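Local structure of NUDIX hydrolase (Alicyclobacillus acidocaldarius subsp. acidocaldarius, 3QSJ) at residues G62-V65 with C66-D69; F142-P145 with P146-V150; L178-P181 with A182-L186; I201-L204 with K205-A209; A209-N212 with A213-M217. The protein probably hydrolyses phosphorus-containing anhydrides, as Nudix hydrolases generally do, and binds a divalent metal, seen here as calcium. All blocks are in the same frame, centred on the assembly; numbering follows the deposited sequence.

Contact 1: G62-V65 with C66-D69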
loop_
_atom_site.group_PDB
_atom_site.type_symbol
_atom_site.label_atom_id
_atom_site.label_comp_id
_atom_site.label_asym_id
_atom_site.label_seq_id
_atom_site.Cartn_x
_atom_site.Cartn_y
_atom_site.Cartn_z
ATOM N N GLY A 62 5.381 15.565 8.782
ATOM C CA GLY A 62 3.957 15.351 9.047
ATOM C C GLY A 62 3.621 14.036 9.743
ATOM O O GLY A 62 4.461 13.403 10.434
ATOM N N ARG A 63 2.333 13.686 9.647
ATOM C CA ARG A 63 1.713 12.530 10.320
ATOM C C ARG A 63 0.515 12.106 9.485
ATOM O O ARG A 63 -0.183 12.958 8.929
ATOM C CB ARG A 63 1.230 13.049 11.715
ATOM C CG ARG A 63 0.387 12.164 12.585
ATOM C CD ARG A 63 0.087 12.909 13.894
ATOM N NE ARG A 63 1.306 13.501 14.477
ATOM C CZ ARG A 63 1.447 14.765 14.904
ATOM N NH1 ARG A 63 0.411 15.611 14.884
ATOM N NH2 ARG A 63 2.608 15.181 15.389
ATOM N N PRO A 64 0.183 10.807 9.465
ATOM C CA PRO A 64 -0.975 10.362 8.687
ATOM C C PRO A 64 -2.279 11.012 9.143
ATOM O O PRO A 64 -2.480 11.275 10.334
ATOM C CB PRO A 64 -0.955 8.813 8.854
ATOM C CG PRO A 64 0.419 8.486 9.267
ATOM C CD PRO A 64 0.888 9.663 10.110
ATOM N N VAL A 65 -3.174 11.268 8.183
ATOM C CA VAL A 65 -4.517 11.808 8.481
ATOM C C VAL A 65 -5.253 10.654 9.183
ATOM O O VAL A 65 -5.160 9.500 8.736
ATOM C CB VAL A 65 -5.236 12.245 7.166
ATOM C CG1 VAL A 65 -6.637 12.713 7.446
ATOM C CG2 VAL A 65 -4.452 13.374 6.487
ATOM N N CYS A 66 -5.963 10.954 10.316
ATOM C CA CYS A 66 -6.652 9.938 11.104
ATOM C C CYS A 66 -5.722 8.893 11.767
ATOM O O CYS A 66 -6.204 7.827 12.171
ATOM C CB CYS A 66 -7.796 9.286 10.317
ATOM S SG CYS A 66 -9.003 10.472 9.697
ATOM N N ALA A 67 -4.426 9.258 11.997
ATOM C CA ALA A 67 -3.525 8.475 12.853
ATOM C C ALA A 67 -4.160 8.462 14.240
ATOM O O ALA A 67 -4.702 9.478 14.652
ATOM C CB ALA A 67 -2.146 9.117 12.928
ATOM N N GLU A 68 -4.145 7.307 14.929
ATOM C CA GLU A 68 -4.727 7.189 16.273
ATOM C C GLU A 68 -3.681 6.527 17.183
ATOM O O GLU A 68 -3.849 6.569 18.383
ATOM C CB GLU A 68 -5.910 6.204 16.281
ATOM C CG GLU A 68 -7.081 6.463 15.349
ATOM C CD GLU A 68 -8.127 5.361 15.435
ATOM O OE1 GLU A 68 -8.160 4.627 16.449
ATOM O OE2 GLU A 68 -8.958 5.269 14.505
ATOM N N ASP A 69 -2.654 5.871 16.633
ATOM C CA ASP A 69 -1.710 5.151 17.487
ATOM C C ASP A 69 -0.258 5.527 17.233
ATOM O O ASP A 69 0.082 6.008 16.147
ATOM C CB ASP A 69 -1.934 3.641 17.245
ATOM C CG ASP A 69 -3.286 3.115 17.666
ATOM O OD1 ASP A 69 -3.623 3.232 18.852
ATOM O OD2 ASP A 69 -3.976 2.536 16.834
#

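Contact 2: F142-P145 with P146-V150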
loop_
_atom_site.group_PDB
_atom_site.type_symbol
_atom_site.label_atom_id
_atom_site.label_comp_id
_atom_site.label_asym_id
_atom_site.label_seq_id
_atom_site.Cartn_x
_atom_site.Cartn_y
_atom_site.Cartn_z
ATOM N N PHE A 142 -6.882 -4.371 10.564
ATOM C CA PHE A 142 -7.534 -5.688 10.556
ATOM C C PHE A 142 -6.598 -6.746 11.045
ATOM O O PHE A 142 -5.483 -6.903 10.530
ATOM C CB PHE A 142 -8.038 -6.022 9.141
ATOM C CG PHE A 142 -9.147 -5.098 8.731
ATOM C CD1 PHE A 142 -10.383 -5.143 9.370
ATOM C CD2 PHE A 142 -8.929 -4.106 7.785
ATOM C CE1 PHE A 142 -11.376 -4.216 9.073
ATOM C CE2 PHE A 142 -9.951 -3.211 7.450
ATOM C CZ PHE A 142 -11.163 -3.283 8.101
ATOM N N VAL A 143 -7.099 -7.578 11.975
ATOM C CA VAL A 143 -6.298 -8.669 12.471
ATOM C C VAL A 143 -6.921 -9.962 11.897
ATOM O O VAL A 143 -8.143 -10.219 12.042
ATOM C CB VAL A 143 -6.285 -8.702 14.042
ATOM C CG1 VAL A 143 -5.424 -9.872 14.555
ATOM C CG2 VAL A 143 -5.824 -7.379 14.644
ATOM N N THR A 144 -6.071 -10.812 11.298
ATOM C CA THR A 144 -6.582 -12.061 10.765
ATOM C C THR A 144 -7.256 -12.813 11.923
ATOM O O THR A 144 -6.691 -12.868 13.020
ATOM C CB THR A 144 -5.410 -12.877 10.216
ATOM O OG1 THR A 144 -4.590 -12.002 9.431
ATOM C CG2 THR A 144 -5.892 -14.112 9.415
ATOM N N PRO A 145 -8.464 -13.378 11.691
ATOM C CA PRO A 145 -9.121 -14.214 12.741
ATOM C C PRO A 145 -8.236 -15.355 13.282
ATOM O O PRO A 145 -7.426 -15.932 12.512
ATOM C CB PRO A 145 -10.351 -14.765 12.023
ATOM C CG PRO A 145 -10.593 -13.819 10.890
ATOM C CD PRO A 145 -9.236 -13.388 10.436
ATOM N N PRO A 146 -8.367 -15.677 14.598
ATOM C CA PRO A 146 -7.511 -16.710 15.213
ATOM C C PRO A 146 -7.670 -18.138 14.683
ATOM O O PRO A 146 -6.845 -18.990 15.011
ATOM C CB PRO A 146 -7.835 -16.590 16.707
ATOM C CG PRO A 146 -9.209 -16.027 16.745
ATOM C CD PRO A 146 -9.260 -15.062 15.612
ATOM N N THR A 147 -8.689 -18.365 13.819
ATOM C CA THR A 147 -9.025 -19.615 13.148
ATOM C C THR A 147 -8.084 -19.862 11.957
ATOM O O THR A 147 -8.179 -20.914 11.331
ATOM C CB THR A 147 -10.485 -19.532 12.627
ATOM O OG1 THR A 147 -10.611 -18.398 11.754
ATOM C CG2 THR A 147 -11.528 -19.441 13.768
ATOM N N GLN A 148 -7.213 -18.870 11.615
ATOM C CA GLN A 148 -6.295 -18.926 10.475
ATOM C C GLN A 148 -4.890 -19.313 10.919
ATOM O O GLN A 148 -4.422 -18.860 11.958
ATOM C CB GLN A 148 -6.271 -17.569 9.746
ATOM C CG GLN A 148 -7.660 -17.139 9.275
ATOM C CD GLN A 148 -7.791 -17.273 7.797
ATOM O OE1 GLN A 148 -7.433 -16.364 7.037
ATOM N NE2 GLN A 148 -8.255 -18.434 7.361
ATOM N N PRO A 149 -4.183 -20.146 10.129
ATOM C CA PRO A 149 -2.842 -20.596 10.565
ATOM C C PRO A 149 -1.739 -19.562 10.427
ATOM O O PRO A 149 -0.630 -19.801 10.899
ATOM C CB PRO A 149 -2.566 -21.825 9.693
ATOM C CG PRO A 149 -3.555 -21.792 8.593
ATOM C CD PRO A 149 -4.620 -20.786 8.866
ATOM N N VAL A 150 -1.955 -18.538 9.586
ATOM C CA VAL A 150 -0.993 -17.444 9.353
ATOM C C VAL A 150 -1.791 -16.191 9.628
ATOM O O VAL A 150 -2.894 -16.039 9.082
ATOM C CB VAL A 150 -0.340 -17.453 7.939
ATOM C CG1 VAL A 150 0.495 -16.191 7.704
ATOM C CG2 VAL A 150 0.498 -18.710 7.703
#

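Contact 3: L178-P181 with A182-L186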
loop_
_atom_site.group_PDB
_atom_site.type_symbol
_atom_site.label_atom_id
_atom_site.label_comp_id
_atom_site.label_asym_id
_atom_site.label_seq_id
_atom_site.Cartn_x
_atom_site.Cartn_y
_atom_site.Cartn_z
ATOM N N LEU A 178 -1.975 -3.493 -11.950
ATOM C CA LEU A 178 -2.666 -2.572 -12.817
ATOM C C LEU A 178 -3.558 -1.591 -12.088
ATOM O O LEU A 178 -3.871 -1.793 -10.911
ATOM C CB LEU A 178 -3.445 -3.287 -13.938
ATOM C CG LEU A 178 -4.703 -4.170 -13.668
ATOM C CD1 LEU A 178 -4.789 -4.762 -12.338
ATOM C CD2 LEU A 178 -5.978 -3.571 -14.193
ATOM N N TRP A 179 -3.939 -0.530 -12.816
ATOM C CA TRP A 179 -4.924 0.427 -12.321
ATOM C C TRP A 179 -6.294 -0.136 -12.722
ATOM O O TRP A 179 -6.629 -0.230 -13.928
ATOM C CB TRP A 179 -4.736 1.789 -13.004
ATOM C CG TRP A 179 -3.639 2.601 -12.405
ATOM C CD1 TRP A 179 -2.398 2.854 -12.930
ATOM C CD2 TRP A 179 -3.737 3.372 -11.210
ATOM N NE1 TRP A 179 -1.745 3.807 -12.167
ATOM C CE2 TRP A 179 -2.544 4.131 -11.095
ATOM C CE3 TRP A 179 -4.746 3.529 -10.235
ATOM C CZ2 TRP A 179 -2.323 5.015 -10.031
ATOM C CZ3 TRP A 179 -4.521 4.424 -9.199
ATOM C CH2 TRP A 179 -3.284 5.079 -9.063
ATOM N N THR A 180 -7.118 -0.450 -11.734
ATOM C CA THR A 180 -8.429 -0.977 -12.088
ATOM C C THR A 180 -9.567 -0.182 -11.468
ATOM O O THR A 180 -9.442 0.249 -10.320
ATOM C CB THR A 180 -8.550 -2.484 -11.663
ATOM O OG1 THR A 180 -9.819 -2.988 -12.089
ATOM C CG2 THR A 180 -8.414 -2.679 -10.157
ATOM N N PRO A 181 -10.698 0.020 -12.158
ATOM C CA PRO A 181 -11.851 0.617 -11.462
ATOM C C PRO A 181 -12.180 -0.331 -10.284
ATOM O O PRO A 181 -12.099 -1.559 -10.446
ATOM C CB PRO A 181 -12.960 0.565 -12.511
ATOM C CG PRO A 181 -12.297 0.409 -13.782
ATOM C CD PRO A 181 -11.039 -0.341 -13.555
ATOM N N ALA A 182 -12.457 0.215 -9.096
ATOM C CA ALA A 182 -12.750 -0.603 -7.884
ATOM C C ALA A 182 -14.006 -1.482 -8.077
ATOM O O ALA A 182 -14.024 -2.628 -7.629
ATOM C CB ALA A 182 -12.896 0.308 -6.664
ATOM N N ARG A 183 -15.026 -0.971 -8.809
ATOM C CA ARG A 183 -16.267 -1.721 -9.137
ATOM C C ARG A 183 -15.977 -3.028 -9.922
ATOM O O ARG A 183 -16.546 -4.093 -9.595
ATOM C CB ARG A 183 -17.206 -0.800 -9.936
ATOM C CG ARG A 183 -18.672 -1.209 -9.907
ATOM C CD ARG A 183 -19.530 -0.208 -10.673
ATOM N NE ARG A 183 -19.468 1.143 -10.101
ATOM C CZ ARG A 183 -20.335 1.626 -9.215
ATOM N NH1 ARG A 183 -20.201 2.863 -8.754
ATOM N NH2 ARG A 183 -21.345 0.873 -8.781
ATOM N N ASP A 184 -15.127 -2.928 -10.976
ATOM C CA ASP A 184 -14.698 -4.030 -11.862
ATOM C C ASP A 184 -14.105 -5.156 -11.017
ATOM O O ASP A 184 -14.532 -6.303 -11.110
ATOM C CB ASP A 184 -13.585 -3.554 -12.843
ATOM C CG ASP A 184 -13.982 -2.989 -14.202
ATOM O OD1 ASP A 184 -15.119 -2.485 -14.328
ATOM O OD2 ASP A 184 -13.106 -2.974 -15.122
HETATM N N MSE A 185 -13.119 -4.807 -10.179
HETATM C CA MSE A 185 -12.396 -5.748 -9.339
HETATM C C MSE A 185 -13.304 -6.395 -8.301
HETATM O O MSE A 185 -13.282 -7.614 -8.126
HETATM C CB MSE A 185 -11.236 -5.042 -8.651
HETATM C CG MSE A 185 -10.307 -6.012 -7.987
HETATM SE SE MSE A 185 -9.799 -7.485 -9.147
HETATM C CE MSE A 185 -8.694 -6.627 -10.293
ATOM N N LEU A 186 -14.153 -5.598 -7.690
ATOM C CA LEU A 186 -15.125 -6.088 -6.710
ATOM C C LEU A 186 -16.021 -7.179 -7.302
ATOM O O LEU A 186 -16.180 -8.232 -6.693
ATOM C CB LEU A 186 -15.998 -4.928 -6.154
ATOM C CG LEU A 186 -16.985 -5.322 -5.024
ATOM C CD1 LEU A 186 -16.273 -6.051 -3.858
ATOM C CD2 LEU A 186 -17.743 -4.140 -4.527
#

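Contact 4: I201-L204 with K205-A209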
loop_
_atom_site.group_PDB
_atom_site.type_symbol
_atom_site.label_atom_id
_atom_site.label_comp_id
_atom_site.label_asym_id
_atom_site.label_seq_id
_atom_site.Cartn_x
_atom_site.Cartn_y
_atom_site.Cartn_z
ATOM N N ILE A 201 -11.812 -6.799 0.058
ATOM C CA ILE A 201 -13.177 -6.637 -0.424
ATOM C C ILE A 201 -13.793 -5.377 0.243
ATOM O O ILE A 201 -14.416 -4.558 -0.424
ATOM C CB ILE A 201 -13.997 -7.918 -0.151
ATOM C CG1 ILE A 201 -13.347 -9.126 -0.862
ATOM C CG2 ILE A 201 -15.462 -7.745 -0.553
ATOM C CD1 ILE A 201 -13.987 -10.583 -0.485
ATOM N N ALA A 202 -13.617 -5.251 1.555
ATOM C CA ALA A 202 -14.227 -4.156 2.317
ATOM C C ALA A 202 -13.648 -2.799 1.847
ATOM O O ALA A 202 -14.407 -1.838 1.708
ATOM C CB ALA A 202 -14.039 -4.402 3.811
ATOM N N VAL A 203 -12.361 -2.748 1.440
ATOM C CA VAL A 203 -11.816 -1.495 0.880
ATOM C C VAL A 203 -12.457 -1.201 -0.470
ATOM O O VAL A 203 -12.865 -0.071 -0.718
ATOM C CB VAL A 203 -10.265 -1.524 0.732
ATOM C CG1 VAL A 203 -9.737 -0.295 -0.071
ATOM C CG2 VAL A 203 -9.591 -1.595 2.113
ATOM N N LEU A 204 -12.556 -2.216 -1.349
ATOM C CA LEU A 204 -13.180 -2.020 -2.668
ATOM C C LEU A 204 -14.617 -1.543 -2.578
ATOM O O LEU A 204 -14.988 -0.602 -3.278
ATOM C CB LEU A 204 -13.064 -3.269 -3.517
ATOM C CG LEU A 204 -11.642 -3.731 -3.800
ATOM C CD1 LEU A 204 -11.691 -5.160 -4.303
ATOM C CD2 LEU A 204 -10.897 -2.781 -4.815
ATOM N N LYS A 205 -15.407 -2.112 -1.660
ATOM C CA LYS A 205 -16.795 -1.672 -1.466
ATOM C C LYS A 205 -16.826 -0.209 -0.989
ATOM O O LYS A 205 -17.699 0.557 -1.439
ATOM C CB LYS A 205 -17.531 -2.534 -0.425
ATOM C CG LYS A 205 -17.802 -3.957 -0.833
ATOM C CD LYS A 205 -18.514 -4.691 0.326
ATOM C CE LYS A 205 -18.808 -6.132 -0.007
ATOM N NZ LYS A 205 -18.932 -6.964 1.215
ATOM N N ALA A 206 -15.864 0.187 -0.099
ATOM C CA ALA A 206 -15.798 1.572 0.433
ATOM C C ALA A 206 -15.501 2.513 -0.709
ATOM O O ALA A 206 -16.124 3.552 -0.823
ATOM C CB ALA A 206 -14.716 1.702 1.514
ATOM N N LEU A 207 -14.545 2.153 -1.571
ATOM C CA LEU A 207 -14.196 2.961 -2.755
ATOM C C LEU A 207 -15.377 3.079 -3.753
ATOM O O LEU A 207 -15.632 4.162 -4.294
ATOM C CB LEU A 207 -13.007 2.308 -3.453
ATOM C CG LEU A 207 -11.655 2.409 -2.713
ATOM C CD1 LEU A 207 -10.559 1.721 -3.538
ATOM C CD2 LEU A 207 -11.299 3.870 -2.401
ATOM N N VAL A 208 -16.133 1.990 -3.953
ATOM C CA VAL A 208 -17.294 2.037 -4.871
ATOM C C VAL A 208 -18.371 3.010 -4.370
ATOM O O VAL A 208 -19.000 3.695 -5.195
ATOM C CB VAL A 208 -17.827 0.602 -5.145
ATOM C CG1 VAL A 208 -19.187 0.597 -5.878
ATOM C CG2 VAL A 208 -16.791 -0.210 -5.928
ATOM N N ALA A 209 -18.580 3.077 -3.038
ATOM C CA ALA A 209 -19.592 3.951 -2.419
ATOM C C ALA A 209 -19.167 5.409 -2.443
ATOM O O ALA A 209 -19.979 6.291 -2.232
ATOM C CB ALA A 209 -19.843 3.528 -0.982
#

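Contact 5: A209-N212 with A213-M217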
loop_
_atom_site.group_PDB
_atom_site.type_symbol
_atom_site.label_atom_id
_atom_site.label_comp_id
_atom_site.label_asym_id
_atom_site.label_seq_id
_atom_site.Cartn_x
_atom_site.Cartn_y
_atom_site.Cartn_z
ATOM N N ALA A 209 -18.580 3.077 -3.038
ATOM C CA ALA A 209 -19.592 3.951 -2.419
ATOM C C ALA A 209 -19.167 5.409 -2.443
ATOM O O ALA A 209 -19.979 6.291 -2.232
ATOM C CB ALA A 209 -19.843 3.528 -0.982
ATOM N N CYS A 210 -17.881 5.654 -2.660
ATOM C CA CYS A 210 -17.299 6.972 -2.632
ATOM C C CYS A 210 -17.363 7.714 -3.978
ATOM O O CYS A 210 -16.925 7.169 -4.969
ATOM C CB CYS A 210 -15.868 6.869 -2.133
ATOM S SG CYS A 210 -15.214 8.445 -1.585
ATOM N N PRO A 211 -17.839 8.979 -4.026
ATOM C CA PRO A 211 -17.924 9.675 -5.327
ATOM C C PRO A 211 -16.604 9.982 -6.018
ATOM O O PRO A 211 -16.537 9.885 -7.241
ATOM C CB PRO A 211 -18.704 10.953 -5.018
ATOM C CG PRO A 211 -18.533 11.155 -3.540
ATOM C CD PRO A 211 -18.453 9.775 -2.940
ATOM N N ASN A 212 -15.558 10.368 -5.255
ATOM C CA ASN A 212 -14.281 10.752 -5.871
ATOM C C ASN A 212 -13.143 10.624 -4.863
ATOM O O ASN A 212 -13.364 10.341 -3.662
ATOM C CB ASN A 212 -14.386 12.180 -6.521
ATOM C CG ASN A 212 -14.784 13.234 -5.522
ATOM O OD1 ASN A 212 -14.209 13.317 -4.435
ATOM N ND2 ASN A 212 -15.761 14.065 -5.838
ATOM N N ALA A 213 -11.909 10.760 -5.360
ATOM C CA ALA A 213 -10.703 10.610 -4.542
ATOM C C ALA A 213 -10.627 11.689 -3.408
ATOM O O ALA A 213 -10.181 11.381 -2.292
ATOM C CB ALA A 213 -9.489 10.714 -5.470
ATOM N N GLU A 214 -11.039 12.955 -3.687
ATOM C CA GLU A 214 -11.012 13.978 -2.606
ATOM C C GLU A 214 -11.948 13.587 -1.464
ATOM O O GLU A 214 -11.538 13.644 -0.303
ATOM C CB GLU A 214 -11.432 15.336 -3.195
ATOM C CG GLU A 214 -11.422 16.478 -2.185
ATOM C CD GLU A 214 -11.945 17.757 -2.795
ATOM O OE1 GLU A 214 -11.781 17.927 -4.024
ATOM O OE2 GLU A 214 -12.581 18.551 -2.065
ATOM N N ILE A 215 -13.183 13.108 -1.785
ATOM C CA ILE A 215 -14.107 12.678 -0.723
ATOM C C ILE A 215 -13.523 11.474 0.013
ATOM O O ILE A 215 -13.639 11.399 1.228
ATOM C CB ILE A 215 -15.570 12.475 -1.230
ATOM C CG1 ILE A 215 -16.225 13.817 -1.731
ATOM C CG2 ILE A 215 -16.423 11.730 -0.220
ATOM C CD1 ILE A 215 -16.250 14.980 -0.688
ATOM N N ALA A 216 -12.850 10.530 -0.731
ATOM C CA ALA A 216 -12.256 9.397 -0.046
ATOM C C ALA A 216 -11.170 9.839 0.952
ATOM O O ALA A 216 -11.093 9.310 2.070
ATOM C CB ALA A 216 -11.661 8.418 -1.068
HETATM N N MSE A 217 -10.305 10.801 0.553
HETATM C CA MSE A 217 -9.202 11.250 1.415
HETATM C C MSE A 217 -9.764 12.008 2.641
HETATM O O MSE A 217 -9.032 12.138 3.622
HETATM C CB MSE A 217 -8.216 12.148 0.631
HETATM C CG MSE A 217 -7.348 11.358 -0.330
HETATM SE SE MSE A 217 -6.240 10.008 0.668
HETATM C CE MSE A 217 -5.209 11.142 1.712
#

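Contact 1: G62-V65 with C66-D69
Arg63, Pro64 and Val65 meet Cys66 and Ala67 around a type II beta turn that runs from Pro64 to Ala67, in the loop between helix 51-58 and helix 72-87 of the Nudix domain. Arg63 contributes only its aliphatic part: CG lies 4.0 Å from Ala67 CB. That position follows from the first torsion, which sets CG anti to the backbone N (chi1 172°), on the side of Arg63's own carbonyl carbon. The chain bends later, at chi3, and the guanidinium makes none of the contact with Ala67.

Pro64 supplies the defining bond. Its carbonyl O accepts from Ala67 N at 3.3 Å, and the N-H points fairly directly at the oxygen. The donor nevertheless sits well above the carbonyl plane, 60° out of it, so the bond does not use a lone-pair direction. On the ring side, Pro64 CD touches the methyl of Ala67, CB, at 4.2 Å, so this CB packs against both Arg63 and Pro64. The proline is buried and also touches Ala76 of helix 72-87.

Val65 and Cys66 occupy the two corners. The positive phi of Cys66 (64°) is what the third position of a type II turn requires. Val65 also joins the turn to the sheet side of the fold, through backbone hydrogen bonds to Leu136 and Arg138. Between the corner side chains the meeting is purely apolar: Val65 CG1, one branch of the valine, lies 4.0 Å from Cys66 SG.

Contact 2: F142-P145 with P146-V150
Thr144 and Gln148 make the main side-chain contact of this turn, and it is apolar. The methyl CG2 of Thr144 lies 3.5 Å from Gln148 CB and equally near its CG, the two side chains crossing at about a right angle. Thr144 CG2 stands anti to the backbone N, which directs the methyl to Gln148 and leaves OG1 on another side, where it is hydrogen-bonded to Phe152 N. The same methyl is also 3.6 Å from Val150 O. Gln148 bends at chi2 (-107°), and its OE1 comes back to 3.6 Å from Thr144 CG2. Elsewhere, Pro145 CB packs on Pro146 CD at 3.8 Å and faces Thr147 OG1 at 3.7 Å.

One backbone hydrogen bond crosses the contact, from Gln148 N to Pro145 O at 3.1 Å, with an N-H...O angle of 153°. The donor stands above the carbonyl plane, 41° out of it.

Outside the turn, the carbonyl of Thr144 receives Arg151 NH2, and Pro145 touches Arg198 of helix 198-209. The bond from Gln148 to Pro145 closes a type I beta turn, with Pro146 and Thr147 at its corners, within the exposed connection between the antiparallel strands 137-143 and 151-160.

Contact 3: L178-P181 with A182-L186
Ala182 opens helix 182-190 directly after Pro181, which holds the N-cap position. Its methyl faces Leu207 of helix 198-209, while its backbone is hydrogen-bonded to Ile24.

Asp184 turns back toward Pro181. Its carboxylate lies against the proline ring, OD2 being 3.7 Å from Pro181 CD and equally near CG, and the two side chains cross obliquely. This is van der Waals contact with ring carbons. Asp184 CB also faces the hydroxyl of Thr180, 3.9 Å from OG1.

The strand-to-helix junction has a sharp geometry: the axes of segments 178-181 and 182-186 stand at 88° to each other and approach to 5.4 Å, so the chain leaves the Nudix sheet almost perpendicular to the sheet's last strand in the sequence, 174-181. Met185, a selenomethionine, gives the first helical bond, from its N to Pro181 O. At 3.4 Å between these two atoms the bond is weak, although it is straight (169°). Pro181 O accepts a second bond from Thr180 OG1 at 3.2 Å, with the donor tilted 32° from the carbonyl plane; OG1 reaches it because it stands anti to the backbone N, on the side of the residue's own carbonyl carbon. A valine in place of Thr180 would probably leave Pro181 O with only the weak bond from Met185 N among these two donors. The other branch of Thr180, CG2, meets both Met185 CB and the terminal CE at 4.0 Å, crossing that bent side chain at about a right angle.

Contact 4: I201-L204 with K205-A209
Lys205 runs alongside Ile201, one helical turn earlier, and can be followed from root to tip. Its CB begins 3.7 Å from the Ile201 carbonyl oxygen. CG is closer still to that oxygen, at 3.5 Å, because it stands anti to the carbonyl carbon of its own residue (chi1 -68°), which turns the chain back along the helix. CD passes the oxygen at a greater distance, and beyond it the extended chain carries CE to 3.8 Å from Ile201 CG2. NZ ends 4.0 Å from the same methyl. The two side chains point the same way, so the aliphatic portion of the lysine lies along the isoleucine branch. On another side Lys205 touches Leu186 of helix 182-190.

The backbone beneath this pair is a regular i to i+4 series. Lys205 N donates to Ile201 O at 2.9 Å and Leu207 N to Val203 O, both with N-H...O angles of 165°. Ala206 N to Ala202 O and Val208 N to Leu204 O complete the set.

On the inward face Val203 and Leu207 repeat the side-by-side pattern, Val203 CG1 lying 4.1 Å from Leu207 CD1. Both residues also touch Val14 of strand 7-18, and Val203 reaches Phe44 of strand 42-48. The Val203 and Leu207 side of the helix thus lies on the mixed sheet, Ile201 and Leu204 pack on Ile189 of helix 182-190, and Lys205 is exposed, as in a helix layered on the sheet of the Nudix alpha/beta/alpha sandwich.

Contact 5: A209-N212 with A213-M217
Asn212, at the N-cap of helix 213-219, accepts a capping bond from Ile215 N through its side chain. The distance from Ile215 N to Asn212 OD1 is 2.8 Å; the bond is straight at the hydrogen (166°), and the donor lies nearly in line with the amide C=O. This reach comes from chi1 of 58°, which places CG between the backbone N and the carbonyl carbon and so folds the amide over the first turn. The backbone carbonyl adds a second grip: Ala216 N donates to Asn212 O at 3.0 Å. Replacing Asn212 with an alanine would probably leave Ile215 N without its capping acceptor and the start of the helix less firmly fixed.

One shell out, Ala213 N is taken by Asp18 OD1, so strand 7-18 also holds the helix start. Pro211 lays its ring across Ile215 at about a right angle, its CD 3.9 Å from Ile215 CG2. Cys210, turned toward the helix, packs its sulfur against the side of the first turn: SG is 3.8 Å from Ile215 CG2, and its nearest side-chain carbon is Ala216 CB, at 3.6 Å.

In the fold
Contacts 1 to 4 follow in series along the chain, and contact 5 begins where contact 4 ends. They are a turn in an inter-helix loop (1), a turn between strands (2), a strand-to-helix junction (3), a helix (4) and a helix start (5). Contacts 3 and 4, with centres about 10 Å apart, touch where helix 182-190 packs on helix 198-209; contacts 4 and 5 share Ala209. Contact 2 lies on the surface, about 20 Å from the chain centre, and its nearest atoms are about 5 Å from those of contact 4. Contacts 2 and 3 reach the same sheet. Contact 1, about 27 Å from contact 3 between centres, precedes helix 72-87, which carries the calcium ligands Glu82 and Glu86.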